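Local coordinates for protein endo-beta-1,2-glucanase (Talaromyces funiculosus, PDB 6IMV) that hydrolyses internal beta-1,2-glucosidic linkages of beta-1,2-glucans, as a fungal endo-beta-1,2-glucanase, at residues Ser302-Tyr315 with Thr382-Lys394. Sequence-based numbering, arbitrary orientation.
With GLC (alpha-D-glucopyranose), chain D.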
# COMPACT_ATOMS: atom_id res chain seq x y z
N SER A 302 4.84 11.80 -1.30
CA SER A 302 4.92 10.49 -1.91
C SER A 302 3.51 9.91 -2.02
O SER A 302 2.72 10.04 -1.07
CB SER A 302 5.81 9.58 -1.10
OG SER A 302 5.64 8.22 -1.49
N SER A 303 3.22 9.25 -3.15
CA SER A 303 1.92 8.64 -3.39
C SER A 303 1.54 7.68 -2.25
O SER A 303 0.37 7.56 -1.92
CB SER A 303 1.89 7.93 -4.73
OG SER A 303 2.09 8.85 -5.79
N HIS A 304 2.53 6.98 -1.67
CA HIS A 304 2.26 5.93 -0.67
C HIS A 304 1.52 6.50 0.54
O HIS A 304 0.79 5.77 1.20
CB HIS A 304 3.55 5.19 -0.25
CG HIS A 304 4.29 5.86 0.85
ND1 HIS A 304 5.12 6.95 0.64
CD2 HIS A 304 4.34 5.62 2.18
CE1 HIS A 304 5.63 7.35 1.79
NE2 HIS A 304 5.17 6.55 2.74
N GLU A 305 1.69 7.81 0.81
CA GLU A 305 1.09 8.47 1.98
C GLU A 305 -0.45 8.44 1.94
O GLU A 305 -1.09 8.68 2.96
CB GLU A 305 1.59 9.92 2.09
CG GLU A 305 3.08 10.02 2.34
CD GLU A 305 3.69 11.39 2.02
OE1 GLU A 305 2.94 12.38 1.97
OE2 GLU A 305 4.92 11.44 1.80
N THR A 306 -1.03 8.13 0.76
CA THR A 306 -2.47 8.16 0.50
C THR A 306 -3.11 6.77 0.71
O THR A 306 -4.31 6.62 0.55
CB THR A 306 -2.70 8.72 -0.91
OG1 THR A 306 -2.21 10.06 -0.92
CG2 THR A 306 -4.14 8.70 -1.35
N TRP A 307 -2.30 5.79 1.12
CA TRP A 307 -2.65 4.37 1.31
C TRP A 307 -4.00 4.17 2.03
O TRP A 307 -4.72 3.23 1.71
CB TRP A 307 -1.52 3.71 2.10
CG TRP A 307 -1.45 2.21 2.13
CD1 TRP A 307 -2.35 1.33 2.65
CD2 TRP A 307 -0.29 1.43 1.76
NE1 TRP A 307 -1.86 0.05 2.57
CE2 TRP A 307 -0.59 0.08 2.05
CE3 TRP A 307 0.96 1.74 1.22
CZ2 TRP A 307 0.31 -0.95 1.80
CZ3 TRP A 307 1.86 0.72 0.98
CH2 TRP A 307 1.54 -0.61 1.26
N LYS A 308 -4.30 5.00 3.04
CA LYS A 308 -5.45 4.79 3.91
C LYS A 308 -6.76 4.73 3.12
O LYS A 308 -7.69 4.04 3.52
CB LYS A 308 -5.54 5.86 5.00
CG LYS A 308 -5.91 7.26 4.51
CD LYS A 308 -5.67 8.34 5.54
CE LYS A 308 -6.24 9.68 5.13
NZ LYS A 308 -6.12 10.68 6.21
N VAL A 309 -6.84 5.45 1.99
CA VAL A 309 -8.10 5.58 1.24
C VAL A 309 -8.44 4.25 0.54
O VAL A 309 -9.58 4.05 0.16
CB VAL A 309 -8.07 6.75 0.24
CG1 VAL A 309 -7.65 8.04 0.91
CG2 VAL A 309 -7.19 6.45 -0.97
N LEU A 310 -7.45 3.35 0.41
CA LEU A 310 -7.65 2.00 -0.13
C LEU A 310 -8.41 1.12 0.87
O LEU A 310 -8.96 0.09 0.47
CB LEU A 310 -6.31 1.33 -0.44
CG LEU A 310 -5.50 1.87 -1.62
CD1 LEU A 310 -4.09 1.31 -1.58
CD2 LEU A 310 -6.16 1.55 -2.95
N GLU A 311 -8.37 1.47 2.15
CA GLU A 311 -8.76 0.53 3.22
C GLU A 311 -10.00 1.00 3.99
O GLU A 311 -10.65 0.19 4.61
CB GLU A 311 -7.59 0.30 4.16
CG GLU A 311 -6.34 -0.21 3.45
CD GLU A 311 -5.40 -1.03 4.31
OE1 GLU A 311 -5.89 -1.77 5.22
OE2 GLU A 311 -4.19 -0.92 4.10
N MET A 312 -10.32 2.29 3.99
CA MET A 312 -11.51 2.80 4.69
C MET A 312 -12.21 3.80 3.79
O MET A 312 -11.57 4.42 2.94
CB MET A 312 -11.14 3.45 6.02
CG MET A 312 -10.48 2.47 6.99
SD MET A 312 -10.17 3.19 8.60
CE MET A 312 -11.80 3.10 9.35
N PRO A 313 -13.54 3.97 3.92
CA PRO A 313 -14.32 4.77 2.97
C PRO A 313 -14.22 6.29 3.17
O PRO A 313 -15.23 6.98 3.30
CB PRO A 313 -15.75 4.26 3.22
CG PRO A 313 -15.76 3.89 4.68
CD PRO A 313 -14.39 3.31 4.94
N TYR A 314 -12.99 6.80 3.12
CA TYR A 314 -12.70 8.22 3.15
C TYR A 314 -13.45 8.97 2.04
O TYR A 314 -13.89 10.09 2.24
CB TYR A 314 -11.19 8.45 3.02
CG TYR A 314 -10.42 8.22 4.29
CD1 TYR A 314 -10.24 9.25 5.19
CD2 TYR A 314 -9.90 6.97 4.61
CE1 TYR A 314 -9.54 9.06 6.38
CE2 TYR A 314 -9.21 6.76 5.79
CZ TYR A 314 -9.03 7.81 6.68
OH TYR A 314 -8.36 7.64 7.86
N TYR A 315 -13.58 8.35 0.85
CA TYR A 315 -14.13 9.05 -0.32
C TYR A 315 -15.66 9.05 -0.32
O TYR A 315 -16.25 9.62 -1.24
CB TYR A 315 -13.55 8.48 -1.61
CG TYR A 315 -12.08 8.76 -1.81
CD1 TYR A 315 -11.39 9.66 -1.00
CD2 TYR A 315 -11.36 8.12 -2.81
CE1 TYR A 315 -10.04 9.89 -1.17
CE2 TYR A 315 -10.01 8.36 -3.01
CZ TYR A 315 -9.35 9.26 -2.19
OH TYR A 315 -8.01 9.51 -2.36
N THR A 382 8.55 5.86 -10.32
CA THR A 382 8.01 4.51 -10.16
C THR A 382 6.57 4.43 -10.64
O THR A 382 5.76 5.32 -10.37
CB THR A 382 8.14 4.02 -8.71
OG1 THR A 382 7.55 2.72 -8.60
CG2 THR A 382 7.49 4.95 -7.71
N PRO A 383 6.18 3.33 -11.33
CA PRO A 383 4.80 3.14 -11.75
C PRO A 383 3.74 3.22 -10.63
O PRO A 383 2.64 3.69 -10.88
CB PRO A 383 4.83 1.73 -12.37
CG PRO A 383 6.24 1.60 -12.89
CD PRO A 383 7.07 2.26 -11.81
N TYR A 384 4.07 2.78 -9.40
CA TYR A 384 3.05 2.72 -8.34
C TYR A 384 2.64 4.12 -7.86
O TYR A 384 1.61 4.26 -7.18
CB TYR A 384 3.50 1.80 -7.20
CG TYR A 384 4.09 2.45 -5.98
CD1 TYR A 384 5.45 2.70 -5.89
CD2 TYR A 384 3.31 2.74 -4.87
CE1 TYR A 384 6.02 3.24 -4.74
CE2 TYR A 384 3.86 3.30 -3.72
CZ TYR A 384 5.22 3.55 -3.65
OH TYR A 384 5.77 4.10 -2.52
N SER A 385 3.41 5.15 -8.23
CA SER A 385 3.05 6.55 -7.99
C SER A 385 1.65 6.88 -8.54
O SER A 385 1.02 7.82 -8.07
CB SER A 385 4.08 7.49 -8.57
OG SER A 385 4.13 7.39 -9.99
N VAL A 386 1.17 6.09 -9.50
CA VAL A 386 -0.14 6.33 -10.14
C VAL A 386 -1.30 5.78 -9.31
O VAL A 386 -2.44 6.04 -9.66
CB VAL A 386 -0.20 5.72 -11.55
CG1 VAL A 386 1.01 6.08 -12.39
CG2 VAL A 386 -0.41 4.21 -11.51
N PHE A 387 -1.06 4.99 -8.26
CA PHE A 387 -2.18 4.27 -7.62
C PHE A 387 -3.26 5.26 -7.14
O PHE A 387 -4.43 5.00 -7.37
CB PHE A 387 -1.71 3.26 -6.56
CG PHE A 387 -1.56 3.77 -5.16
CD1 PHE A 387 -2.66 4.02 -4.36
CD2 PHE A 387 -0.29 3.93 -4.61
CE1 PHE A 387 -2.51 4.47 -3.06
CE2 PHE A 387 -0.14 4.39 -3.31
CZ PHE A 387 -1.25 4.64 -2.53
N PRO A 388 -2.94 6.42 -6.52
CA PRO A 388 -3.98 7.34 -6.07
C PRO A 388 -4.72 8.00 -7.24
O PRO A 388 -5.91 8.31 -7.12
CB PRO A 388 -3.24 8.41 -5.24
CG PRO A 388 -1.84 7.88 -5.06
CD PRO A 388 -1.59 6.93 -6.21
N THR A 389 -4.02 8.20 -8.36
CA THR A 389 -4.61 8.75 -9.57
C THR A 389 -5.65 7.76 -10.12
O THR A 389 -6.74 8.16 -10.55
CB THR A 389 -3.53 9.06 -10.61
OG1 THR A 389 -2.39 9.63 -9.96
CG2 THR A 389 -4.03 9.99 -11.69
N VAL A 390 -5.31 6.47 -10.09
CA VAL A 390 -6.15 5.41 -10.63
C VAL A 390 -7.53 5.43 -9.95
O VAL A 390 -8.54 5.18 -10.61
CB VAL A 390 -5.47 4.03 -10.50
CG1 VAL A 390 -6.46 2.89 -10.70
CG2 VAL A 390 -4.30 3.90 -11.47
N LEU A 391 -7.56 5.72 -8.65
CA LEU A 391 -8.82 5.74 -7.88
C LEU A 391 -9.79 6.79 -8.43
O LEU A 391 -11.01 6.59 -8.34
CB LEU A 391 -8.52 5.98 -6.40
CG LEU A 391 -7.76 4.85 -5.70
CD1 LEU A 391 -7.40 5.23 -4.27
CD2 LEU A 391 -8.57 3.56 -5.72
N PHE A 392 -9.27 7.89 -9.00
CA PHE A 392 -10.10 8.97 -9.57
C PHE A 392 -10.31 8.83 -11.08
O PHE A 392 -11.36 9.21 -11.59
CB PHE A 392 -9.50 10.34 -9.23
CG PHE A 392 -9.75 10.73 -7.80
CD1 PHE A 392 -11.00 11.19 -7.41
CD2 PHE A 392 -8.77 10.58 -6.83
CE1 PHE A 392 -11.26 11.51 -6.09
CE2 PHE A 392 -9.02 10.90 -5.51
CZ PHE A 392 -10.27 11.36 -5.14
N ASP A 393 -9.30 8.34 -11.80
CA ASP A 393 -9.36 8.29 -13.25
C ASP A 393 -8.39 7.21 -13.74
O ASP A 393 -7.20 7.44 -13.85
CB ASP A 393 -9.05 9.68 -13.83
CG ASP A 393 -9.19 9.79 -15.33
OD1 ASP A 393 -8.99 8.76 -16.03
OD2 ASP A 393 -9.51 10.91 -15.80
N LYS A 394 -8.93 6.03 -14.04
CA LYS A 394 -8.10 4.88 -14.35
C LYS A 394 -7.39 5.07 -15.70
O LYS A 394 -6.30 4.56 -15.87
CB LYS A 394 -8.89 3.58 -14.18
CG LYS A 394 -10.08 3.36 -15.09
CD LYS A 394 -10.99 2.25 -14.57
CE LYS A 394 -11.90 1.71 -15.66
NZ LYS A 394 -12.84 0.71 -15.11
C1 GLC D . 7.35 7.12 8.35
C2 GLC D . 6.60 5.95 7.74
C3 GLC D . 5.98 6.34 6.41
C4 GLC D . 5.05 7.52 6.61
C5 GLC D . 5.83 8.67 7.24
C6 GLC D . 4.91 9.84 7.61
O1 GLC D . 8.48 7.36 7.48
O2 GLC D . 7.54 4.89 7.52
O3 GLC D . 5.25 5.26 5.83
O4 GLC D . 4.45 7.89 5.36
O5 GLC D . 6.49 8.24 8.44
O6 GLC D . 3.93 9.43 8.57
O HOH W 1 -6.41 8.96 -4.42
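The sugar-binding wall carrying His304 rests on Tyr384 and Phe387 of 382-394, in a buried contact between a loop of short 3-10 turns and the region of helix 387-392. His304 NE2 donates to O4 of the bound alpha-D-glucopyranose at 3.0 Å and more weakly to O3, while its ND1 pairs with Ser302 OG in the ring plane; Ser302 OG is also hydrogen-bonded to Ser346 N. The Tyr384 side chain runs alongside that of His304, pointing the same way, with His304 CB at its ring edge and 3.4 Å from Tyr384 OH, which is hydrogen-bonded to Ser346 O. Ser303 OG makes the direct hydrogen bond between the two segments, reaching a lone pair of Ser385 O in the carbonyl plane at 2.7 Å with a C=O...O angle of 114°. With CG set between its backbone N and carbonyl carbon (chi1 89°), Phe387 turns its rim toward the 3-10 turn, so that His304 CA and Trp307 N lie at the ring edge; Leu310 CD1 approaches Phe387 CE1 to 3.8 Å. One turn further on, Leu391 CD1 meets Val309 CG2 at 3.5 Å. Tyr315 receives Phe392 CZ over one face, near the rim, the ring planes inclined at 42°. Its OH binds a water that donates to Pro388 O at 2.8 Å. A leucine in place of Tyr315 would probably leave that water without its phenol partner and Phe392 without the flat face it packs on. Around the contact, helix 318-337 touches Ser303, Pro388 and Phe392, helix 433-443 packs on Tyr384 and Phe387, and helix 163-182 meets Trp307 and Glu311, while Thr382 is tied to Glu418 O of strand 415-421.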